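Local coordinates for switch-activating protein 1 (Schizosaccharomyces pombe, PDB 5JDK), which binds specific double-stranded DNA as a homodimer, at the SAS1 site needed for mating-type switching and at a replication fork barrier in the ribosomal DNA, at residues 36-41 with 109-114; 43-48 with 116-121; 58-63 with 80-85. All blocks are in the same frame, centred on the assembly; numbering follows the deposited sequence.

In the fold
The three contacts tie together the four helices of this N-terminal DNA-binding domain. Contacts 1 and 2 join the same pair, helix 34-46 and helix 107-131, and both are only partly buried: contact 1 is an apolar seam edged by charge, whereas contact 2 adds an indole packed under a valine and a salt bridge at its margin. Contact 3, between helices 56-71 and 78-98, is more deeply buried. Contacts 1 and 3 have no hydrogen bond between their segments; contact 2 alone has a salt bridge across. The sites merge in one interior: Met41 of contact 1 packs on Trp119 of contact 2, Leu40 and Val44 pack on Ile63 and Ile85 of contact 3, and Trp119 packs on Phe59 and Tyr60.

Contact 1 (36-41 with 109-114); sequences EKIKLM and EDELDQ
Leu112 spreads its side chain over one side of helix 34-46 and meets three residues there. Leu112 CB lies 3.9 Å from Ile38 CG1. The methyls part beyond it, Leu112 CD1 sitting 3.8 Å from Met41 CG while CD2 approaches Lys37 CB. A lysine is tolerated here because only the base of its chain packs on the leucine; its end leads away from the other segment. With CG anti to the backbone N (chi1 -172°), the two methyls of Leu112 are carried toward the other helix, and a leucine fork suits a site lined by successive turns. Beside it, Ile38 CG2 lies 3.6 Å from Glu111 OE1. The two branches of Ile38 thus divide the work, CG1 to leucine and CG2 to glutamate.

Further out, the carboxylate of Glu111 has its strong partner in Arg42, which forms a salt bridge with OE2. Met41 also packs on Leu115 and Trp119, and Lys37 on Ile88. The first and last helices of the domain thus pack side by side, their segment axes 9.7 Å apart at 33°. No hydrogen bond crosses between the segments, which implies cohesion from apolar packing, with the ion pair to Arg42 closing its border.

Contact 2 (43-48 with 116-121); sequences LVVRHK and CDEWKA
Lys48, just past the end of helix 34-46, starts at the rim of the Trp119 indole and ends at Glu118. Its CB touches the edge of the indole, near the ring plane, with Lys48 CB 3.7 Å from Trp119 CZ3. CG stands between the backbone N and the carbonyl carbon (chi1 70°), which points the extended chain at the acid. Lys48 CD comes within 3.8 Å of Glu118 OE2, and CE within 3.5 Å of the same oxygen. At the tip, Lys48 NZ forms a salt bridge with Glu118 OE2 at 2.7 Å, meeting the oxygen on its anti side and 18° out of the carboxylate plane. The same NZ donates to a water that hydrogen-bonds to the backbone O of Glu118. A lysine suits this place because its length carries the ammonium from the indole edge to the acid.

Under this bridge, Val45 CG1 presses on Glu118 CD at 3.3 Å. Val44 CG1 sits over the face of Trp119 in a CH-pi contact, 3.4 Å from the centroid of the six-membered ring. Packed also on Phe59 and Tyr60, Trp119 joins helix 107-131 to helix 56-71 in the interior. At the margin, the nearby ammonium would favour a charged Glu118 carboxylate.

Contact 3 (58-63 with 80-85); sequences EFYAKI and ACRNQI. With GOL (glycerol), chain B.
Tyr60 lays its ring against Arg82 of helix 78-98, the main meeting of these two helices. CG is anti to the carbonyl carbon (chi1 -63°), which aims the ring across the gap. Arg82 CG stands over the centre of one face, 3.9 Å from the Tyr60 ring centroid in a CH-pi contact, and the guanidinium follows nearly parallel to the ring, 11° between the planes. Phe59 CD2 backs the opposite face, while Ile85 CD1 touches the edge, 3.8 Å from Tyr60 CD1. A glycerol, probably from the crystallisation liquor, shares a hydrogen bond between its O2 and Tyr60 OH at 2.7 Å; its O3 accepts from Arg82 NE at 3.0 Å, and Trp119 NE1 also bonds it.

One turn on, Ile63 CG2 meets Cys81 SG at 3.9 Å. That sulfur is also 3.8 Å from Tyr60 O, and a small residue suits a place so close to the backbone of helix 56-71. An alanine in place of Tyr60 would probably leave Arg82 CG and Phe59 without the ring between them and Ile85 CD1 without the edge it packs on. Two successive helices packed crosswise are compatible with the family's helix-turn-helix clan. Apolar inside and polar at the rim, the contact may mark a small polar niche.

Contact 1 (36-41 with 109-114)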
loop_
_atom_site.group_PDB
_atom_site.type_symbol
_atom_site.label_atom_id
_atom_site.label_comp_id
_atom_site.label_asym_id
_atom_site.label_seq_id
_atom_site.Cartn_x
_atom_site.Cartn_y
_atom_site.Cartn_z
ATOM N N GLU A 36 -6.156 -1.464 11.136
ATOM C CA GLU A 36 -4.904 -2.134 10.795
ATOM C C GLU A 36 -4.481 -1.833 9.363
ATOM O O GLU A 36 -3.286 -1.681 9.087
ATOM C CB GLU A 36 -5.046 -3.642 10.984
ATOM C CG GLU A 36 -5.055 -4.106 12.433
ATOM C CD GLU A 36 -5.315 -5.595 12.558
ATOM O OE1 GLU A 36 -6.274 -6.090 11.927
ATOM O OE2 GLU A 36 -4.547 -6.272 13.276
ATOM N N LYS A 37 -5.439 -1.755 8.438
ATOM C CA LYS A 37 -5.105 -1.419 7.057
ATOM C C LYS A 37 -4.488 -0.039 6.976
ATOM O O LYS A 37 -3.518 0.178 6.241
ATOM C CB LYS A 37 -6.360 -1.438 6.189
ATOM C CG LYS A 37 -6.934 -2.806 5.944
ATOM C CD LYS A 37 -8.242 -2.694 5.175
ATOM C CE LYS A 37 -8.846 -4.043 4.885
ATOM N NZ LYS A 37 -10.150 -3.889 4.215
ATOM N N ILE A 38 -5.051 0.913 7.720
ATOM C CA ILE A 38 -4.497 2.257 7.756
ATOM C C ILE A 38 -3.104 2.261 8.384
ATOM O O ILE A 38 -2.186 2.897 7.864
ATOM C CB ILE A 38 -5.475 3.217 8.454
ATOM C CG1 ILE A 38 -6.690 3.441 7.562
ATOM C CG2 ILE A 38 -4.800 4.548 8.802
ATOM C CD1 ILE A 38 -7.863 4.124 8.242
ATOM N N LYS A 39 -2.908 1.557 9.503
ATOM C CA LYS A 39 -1.564 1.488 10.075
ATOM C C LYS A 39 -0.561 0.908 9.079
ATOM O O LYS A 39 0.569 1.418 8.937
ATOM C CB LYS A 39 -1.587 0.658 11.353
ATOM C CG LYS A 39 -2.319 1.337 12.502
ATOM C CD LYS A 39 -2.373 0.444 13.730
ATOM C CE LYS A 39 -3.017 1.160 14.904
ATOM N NZ LYS A 39 -3.162 0.268 16.085
ATOM N N LEU A 40 -0.956 -0.165 8.387
ATOM C CA LEU A 40 -0.083 -0.805 7.414
ATOM C C LEU A 40 0.256 0.148 6.276
ATOM O O LEU A 40 1.434 0.301 5.909
ATOM C CB LEU A 40 -0.749 -2.073 6.892
ATOM C CG LEU A 40 -0.012 -2.838 5.798
ATOM C CD1 LEU A 40 1.375 -3.240 6.243
ATOM C CD2 LEU A 40 -0.810 -4.064 5.409
ATOM N N MET A 41 -0.762 0.794 5.686
ATOM C CA MET A 41 -0.491 1.682 4.562
ATOM C C MET A 41 0.252 2.945 4.979
ATOM O O MET A 41 1.026 3.481 4.184
ATOM C CB MET A 41 -1.769 1.994 3.799
ATOM C CG MET A 41 -2.342 0.801 3.081
ATOM S SD MET A 41 -1.238 -0.009 1.923
ATOM C CE MET A 41 -1.045 1.279 0.697
ATOM N N GLU A 109 -12.047 6.426 5.675
ATOM C CA GLU A 109 -11.977 5.993 4.293
ATOM C C GLU A 109 -11.199 6.998 3.459
ATOM O O GLU A 109 -10.427 6.612 2.572
ATOM C CB GLU A 109 -13.364 5.687 3.733
ATOM C CG GLU A 109 -14.139 6.853 3.210
ATOM C CD GLU A 109 -15.569 6.453 2.927
ATOM O OE1 GLU A 109 -16.416 6.670 3.805
ATOM O OE2 GLU A 109 -15.845 5.895 1.844
ATOM N N ASP A 110 -11.332 8.289 3.772
ATOM C CA ASP A 110 -10.540 9.280 3.059
ATOM C C ASP A 110 -9.042 9.077 3.294
ATOM O O ASP A 110 -8.237 9.208 2.356
ATOM C CB ASP A 110 -10.953 10.689 3.479
ATOM C CG ASP A 110 -12.313 11.130 2.909
ATOM O OD1 ASP A 110 -12.945 10.401 2.119
ATOM O OD2 ASP A 110 -12.728 12.258 3.275
ATOM N N GLU A 111 -8.640 8.780 4.538
ATOM C CA GLU A 111 -7.218 8.570 4.808
ATOM C C GLU A 111 -6.703 7.346 4.071
ATOM O O GLU A 111 -5.636 7.388 3.439
ATOM C CB GLU A 111 -6.913 8.433 6.303
ATOM C CG GLU A 111 -5.398 8.263 6.480
ATOM C CD GLU A 111 -4.907 8.193 7.899
ATOM O OE1 GLU A 111 -5.720 8.071 8.834
ATOM O OE2 GLU A 111 -3.666 8.252 8.059
ATOM N N LEU A 112 -7.430 6.229 4.144
ATOM C CA LEU A 112 -6.937 5.044 3.453
ATOM C C LEU A 112 -6.862 5.287 1.950
ATOM O O LEU A 112 -5.886 4.902 1.298
ATOM C CB LEU A 112 -7.780 3.812 3.789
ATOM C CG LEU A 112 -7.224 2.486 3.250
ATOM C CD1 LEU A 112 -5.800 2.240 3.641
ATOM C CD2 LEU A 112 -8.083 1.327 3.730
ATOM N N ASP A 113 -7.871 5.941 1.386
ATOM C CA ASP A 113 -7.833 6.236 -0.039
ATOM C C ASP A 113 -6.630 7.112 -0.383
ATOM O O ASP A 113 -5.998 6.917 -1.432
ATOM C CB ASP A 113 -9.127 6.930 -0.470
ATOM C CG ASP A 113 -10.327 5.989 -0.580
ATOM O OD1 ASP A 113 -10.169 4.749 -0.519
ATOM O OD2 ASP A 113 -11.442 6.524 -0.762
ATOM N N GLN A 114 -6.326 8.113 0.456
ATOM C CA GLN A 114 -5.194 8.996 0.171
ATOM C C GLN A 114 -3.878 8.235 0.223
ATOM O O GLN A 114 -2.994 8.433 -0.630
ATOM C CB GLN A 114 -5.180 10.164 1.154
ATOM C CG GLN A 114 -4.108 11.204 0.861
ATOM C CD GLN A 114 -2.710 10.774 1.287
ATOM O OE1 GLN A 114 -1.756 10.882 0.515
ATOM N NE2 GLN A 114 -2.585 10.291 2.519
#

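Contact 2 (43-48 with 116-121)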
loop_
_atom_site.group_PDB
_atom_site.type_symbol
_atom_site.label_atom_id
_atom_site.label_comp_id
_atom_site.label_asym_id
_atom_site.label_seq_id
_atom_site.Cartn_x
_atom_site.Cartn_y
_atom_site.Cartn_z
ATOM N N LEU A 43 2.673 2.884 7.092
ATOM C CA LEU A 43 4.063 2.424 7.048
ATOM C C LEU A 43 4.573 2.277 5.623
ATOM O O LEU A 43 5.704 2.670 5.315
ATOM C CB LEU A 43 4.189 1.084 7.758
ATOM C CG LEU A 43 4.041 1.088 9.267
ATOM C CD1 LEU A 43 4.001 -0.340 9.765
ATOM C CD2 LEU A 43 5.174 1.861 9.915
ATOM N N VAL A 44 3.767 1.682 4.748
ATOM C CA VAL A 44 4.160 1.528 3.351
ATOM C C VAL A 44 4.508 2.885 2.746
ATOM O O VAL A 44 5.560 3.067 2.118
ATOM C CB VAL A 44 3.028 0.830 2.578
ATOM C CG1 VAL A 44 3.241 0.903 1.086
ATOM C CG2 VAL A 44 2.902 -0.626 3.021
ATOM N N VAL A 45 3.616 3.858 2.917
ATOM C CA VAL A 45 3.832 5.177 2.332
ATOM C C VAL A 45 5.030 5.878 2.967
ATOM O O VAL A 45 5.825 6.507 2.268
ATOM C CB VAL A 45 2.541 6.006 2.424
ATOM C CG1 VAL A 45 2.785 7.449 2.079
ATOM C CG2 VAL A 45 1.506 5.427 1.469
ATOM N N ARG A 46 5.166 5.809 4.295
ATOM C CA ARG A 46 6.299 6.455 4.954
ATOM C C ARG A 46 7.620 5.972 4.386
ATOM O O ARG A 46 8.574 6.749 4.269
ATOM C CB ARG A 46 6.259 6.185 6.461
ATOM C CG ARG A 46 7.462 6.721 7.229
ATOM C CD ARG A 46 7.485 8.236 7.200
ATOM N NE ARG A 46 8.683 8.854 7.778
ATOM C CZ ARG A 46 9.789 9.152 7.097
ATOM N NH1 ARG A 46 9.879 8.848 5.805
ATOM N NH2 ARG A 46 10.801 9.754 7.700
ATOM N N HIS A 47 7.696 4.688 4.042
ATOM C CA HIS A 47 8.916 4.066 3.550
ATOM C C HIS A 47 8.945 3.933 2.032
ATOM O O HIS A 47 9.774 3.190 1.508
ATOM C CB HIS A 47 9.077 2.687 4.196
ATOM C CG HIS A 47 9.319 2.746 5.667
ATOM N ND1 HIS A 47 8.308 2.844 6.598
ATOM C CD2 HIS A 47 10.476 2.748 6.366
ATOM C CE1 HIS A 47 8.834 2.906 7.810
ATOM N NE2 HIS A 47 10.147 2.847 7.697
ATOM N N LYS A 48 8.100 4.673 1.314
ATOM C CA LYS A 48 7.891 4.394 -0.104
ATOM C C LYS A 48 9.163 4.556 -0.920
ATOM O O LYS A 48 9.336 3.862 -1.931
ATOM C CB LYS A 48 6.777 5.284 -0.657
ATOM C CG LYS A 48 7.130 6.758 -0.775
ATOM C CD LYS A 48 5.935 7.592 -1.173
ATOM C CE LYS A 48 6.347 9.019 -1.428
ATOM N NZ LYS A 48 5.183 9.847 -1.835
ATOM N N CYS A 116 -3.521 5.041 -0.368
ATOM C CA CYS A 116 -3.507 4.211 -1.557
ATOM C C CYS A 116 -3.141 5.020 -2.800
ATOM O O CYS A 116 -2.388 4.545 -3.654
ATOM C CB CYS A 116 -4.861 3.533 -1.731
ATOM S SG CYS A 116 -5.218 2.281 -0.479
ATOM N N ASP A 117 -3.671 6.233 -2.933
ATOM C CA ASP A 117 -3.304 7.076 -4.067
ATOM C C ASP A 117 -1.799 7.319 -4.091
ATOM O O ASP A 117 -1.156 7.246 -5.152
ATOM C CB ASP A 117 -4.052 8.406 -3.959
ATOM C CG ASP A 117 -3.633 9.386 -5.024
ATOM O OD1 ASP A 117 -3.995 9.183 -6.197
ATOM O OD2 ASP A 117 -2.919 10.353 -4.690
ATOM N N GLU A 118 -1.214 7.597 -2.923
ATOM C CA GLU A 118 0.215 7.883 -2.866
ATOM C C GLU A 118 1.039 6.639 -3.195
ATOM O O GLU A 118 2.059 6.715 -3.897
ATOM C CB GLU A 118 0.546 8.454 -1.488
ATOM C CG GLU A 118 1.948 8.969 -1.373
ATOM C CD GLU A 118 2.208 9.842 -0.158
ATOM O OE1 GLU A 118 1.249 10.256 0.505
ATOM O OE2 GLU A 118 3.390 10.117 0.101
ATOM N N TRP A 119 0.602 5.474 -2.723
ATOM C CA TRP A 119 1.312 4.238 -3.039
ATOM C C TRP A 119 1.185 3.881 -4.516
ATOM O O TRP A 119 2.179 3.503 -5.161
ATOM C CB TRP A 119 0.805 3.100 -2.151
ATOM C CG TRP A 119 1.593 1.839 -2.302
ATOM C CD1 TRP A 119 1.110 0.599 -2.584
ATOM C CD2 TRP A 119 3.022 1.693 -2.175
ATOM N NE1 TRP A 119 2.139 -0.312 -2.629
ATOM C CE2 TRP A 119 3.320 0.338 -2.387
ATOM C CE3 TRP A 119 4.071 2.571 -1.889
ATOM C CZ2 TRP A 119 4.625 -0.159 -2.341
ATOM C CZ3 TRP A 119 5.364 2.075 -1.841
ATOM C CH2 TRP A 119 5.626 0.723 -2.057
ATOM N N LYS A 120 -0.021 4.015 -5.071
ATOM C CA LYS A 120 -0.228 3.819 -6.498
ATOM C C LYS A 120 0.726 4.685 -7.313
ATOM O O LYS A 120 1.306 4.228 -8.315
ATOM C CB LYS A 120 -1.688 4.163 -6.806
ATOM C CG LYS A 120 -2.054 4.175 -8.269
ATOM C CD LYS A 120 -3.552 4.364 -8.435
ATOM C CE LYS A 120 -3.953 4.513 -9.879
ATOM N NZ LYS A 120 -5.433 4.432 -10.045
ATOM N N ALA A 121 0.875 5.948 -6.910
ATOM C CA ALA A 121 1.771 6.857 -7.618
ATOM C C ALA A 121 3.220 6.395 -7.538
ATOM O O ALA A 121 3.964 6.503 -8.519
ATOM C CB ALA A 121 1.610 8.277 -7.076
HETATM O O HOH W 1 3.973 8.686 -4.162
#

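Contact 3 (58-63 with 80-85)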
loop_
_atom_site.group_PDB
_atom_site.type_symbol
_atom_site.label_atom_id
_atom_site.label_comp_id
_atom_site.label_asym_id
_atom_site.label_seq_id
_atom_site.Cartn_x
_atom_site.Cartn_y
_atom_site.Cartn_z
ATOM N N GLU A 58 13.052 -7.420 -0.013
ATOM C CA GLU A 58 13.585 -6.685 1.132
ATOM C C GLU A 58 12.561 -5.692 1.665
ATOM O O GLU A 58 12.457 -5.469 2.884
ATOM C CB GLU A 58 14.843 -5.913 0.719
ATOM C CG GLU A 58 16.055 -6.726 0.341
ATOM C CD GLU A 58 17.047 -5.914 -0.473
ATOM O OE1 GLU A 58 17.536 -6.420 -1.508
ATOM O OE2 GLU A 58 17.326 -4.759 -0.074
ATOM N N PHE A 59 11.811 -5.064 0.758
ATOM C CA PHE A 59 10.854 -4.038 1.143
ATOM C C PHE A 59 9.676 -4.641 1.898
ATOM O O PHE A 59 9.354 -4.203 3.012
ATOM C CB PHE A 59 10.372 -3.268 -0.088
ATOM C CG PHE A 59 9.382 -2.192 0.239
ATOM C CD1 PHE A 59 9.790 -0.988 0.788
ATOM C CD2 PHE A 59 8.033 -2.394 0.035
ATOM C CE1 PHE A 59 8.873 -0.019 1.113
ATOM C CE2 PHE A 59 7.116 -1.425 0.347
ATOM C CZ PHE A 59 7.537 -0.229 0.890
ATOM N N TYR A 60 9.008 -5.641 1.308
ATOM C CA TYR A 60 7.841 -6.199 1.985
ATOM C C TYR A 60 8.230 -6.921 3.266
ATOM O O TYR A 60 7.436 -6.955 4.220
ATOM C CB TYR A 60 6.977 -7.058 1.033
ATOM C CG TYR A 60 6.418 -6.180 -0.079
ATOM C CD1 TYR A 60 5.439 -5.232 0.188
ATOM C CD2 TYR A 60 6.937 -6.229 -1.362
ATOM C CE1 TYR A 60 4.984 -4.371 -0.793
ATOM C CE2 TYR A 60 6.480 -5.380 -2.358
ATOM C CZ TYR A 60 5.513 -4.440 -2.061
ATOM O OH TYR A 60 5.073 -3.550 -3.007
ATOM N N ALA A 61 9.434 -7.492 3.316
ATOM C CA ALA A 61 9.891 -8.089 4.566
ATOM C C ALA A 61 10.020 -7.033 5.653
ATOM O O ALA A 61 9.626 -7.258 6.811
ATOM C CB ALA A 61 11.233 -8.795 4.371
ATOM N N LYS A 62 10.608 -5.875 5.311
ATOM C CA LYS A 62 10.754 -4.797 6.278
ATOM C C LYS A 62 9.402 -4.281 6.747
ATOM O O LYS A 62 9.204 -4.043 7.948
ATOM C CB LYS A 62 11.593 -3.670 5.674
ATOM C CG LYS A 62 11.633 -2.439 6.562
ATOM C CD LYS A 62 12.629 -1.397 6.119
ATOM C CE LYS A 62 12.691 -0.253 7.111
ATOM N NZ LYS A 62 13.641 0.806 6.734
ATOM N N ILE A 63 8.466 -4.084 5.818
ATOM C CA ILE A 63 7.141 -3.615 6.206
ATOM C C ILE A 63 6.481 -4.603 7.153
ATOM O O ILE A 63 5.880 -4.209 8.156
ATOM C CB ILE A 63 6.275 -3.355 4.956
ATOM C CG1 ILE A 63 6.857 -2.245 4.068
ATOM C CG2 ILE A 63 4.825 -3.060 5.349
ATOM C CD1 ILE A 63 6.953 -0.899 4.712
ATOM N N ALA A 80 2.442 -13.034 2.827
ATOM C CA ALA A 80 1.173 -12.663 3.438
ATOM C C ALA A 80 1.059 -11.149 3.585
ATOM O O ALA A 80 -0.017 -10.575 3.365
ATOM C CB ALA A 80 1.011 -13.355 4.784
ATOM N N CYS A 81 2.149 -10.483 3.964
ATOM C CA CYS A 81 2.121 -9.030 4.081
ATOM C C CYS A 81 1.854 -8.389 2.725
ATOM O O CYS A 81 0.966 -7.531 2.574
ATOM C CB CYS A 81 3.449 -8.542 4.653
ATOM S SG CYS A 81 3.628 -6.765 4.705
ATOM N N ARG A 82 2.619 -8.801 1.719
ATOM C CA ARG A 82 2.424 -8.257 0.388
ATOM C C ARG A 82 1.005 -8.514 -0.106
ATOM O O ARG A 82 0.391 -7.645 -0.731
ATOM C CB ARG A 82 3.453 -8.857 -0.552
ATOM C CG ARG A 82 3.523 -8.168 -1.882
ATOM C CD ARG A 82 4.574 -8.836 -2.684
ATOM N NE ARG A 82 4.815 -8.204 -3.970
ATOM C CZ ARG A 82 5.763 -8.635 -4.783
ATOM N NH1 ARG A 82 6.504 -9.669 -4.419
ATOM N NH2 ARG A 82 5.993 -8.036 -5.946
ATOM N N ASN A 83 0.443 -9.685 0.199
ATOM C CA ASN A 83 -0.917 -9.993 -0.239
ATOM C C ASN A 83 -1.932 -9.063 0.413
ATOM O O ASN A 83 -2.935 -8.694 -0.218
ATOM C CB ASN A 83 -1.254 -11.451 0.059
ATOM C CG ASN A 83 -2.642 -11.825 -0.405
ATOM O OD1 ASN A 83 -3.487 -12.250 0.383
ATOM N ND2 ASN A 83 -2.895 -11.637 -1.692
ATOM N N GLN A 84 -1.716 -8.687 1.682
ATOM C CA GLN A 84 -2.610 -7.713 2.310
ATOM C C GLN A 84 -2.587 -6.392 1.557
ATOM O O GLN A 84 -3.632 -5.761 1.351
ATOM C CB GLN A 84 -2.202 -7.443 3.759
ATOM C CG GLN A 84 -2.187 -8.628 4.692
ATOM C CD GLN A 84 -3.564 -9.084 5.089
ATOM O OE1 GLN A 84 -4.541 -8.818 4.394
ATOM N NE2 GLN A 84 -3.660 -9.776 6.224
ATOM N N ILE A 85 -1.394 -5.949 1.152
ATOM C CA ILE A 85 -1.282 -4.690 0.417
ATOM C C ILE A 85 -1.912 -4.820 -0.970
ATOM O O ILE A 85 -2.618 -3.919 -1.438
ATOM C CB ILE A 85 0.190 -4.235 0.359
ATOM C CG1 ILE A 85 0.734 -4.033 1.774
ATOM C CG2 ILE A 85 0.331 -2.952 -0.460
ATOM C CD1 ILE A 85 2.229 -3.987 1.845
HETATM C C1 GOL B . 0.326 -3.653 -4.342
HETATM O O1 GOL B . -0.377 -4.028 -5.508
HETATM C C2 GOL B . 1.832 -3.857 -4.463
HETATM O O2 GOL B . 2.407 -3.146 -3.387
HETATM C C3 GOL B . 2.181 -5.343 -4.419
HETATM O O3 GOL B . 3.558 -5.584 -4.610
#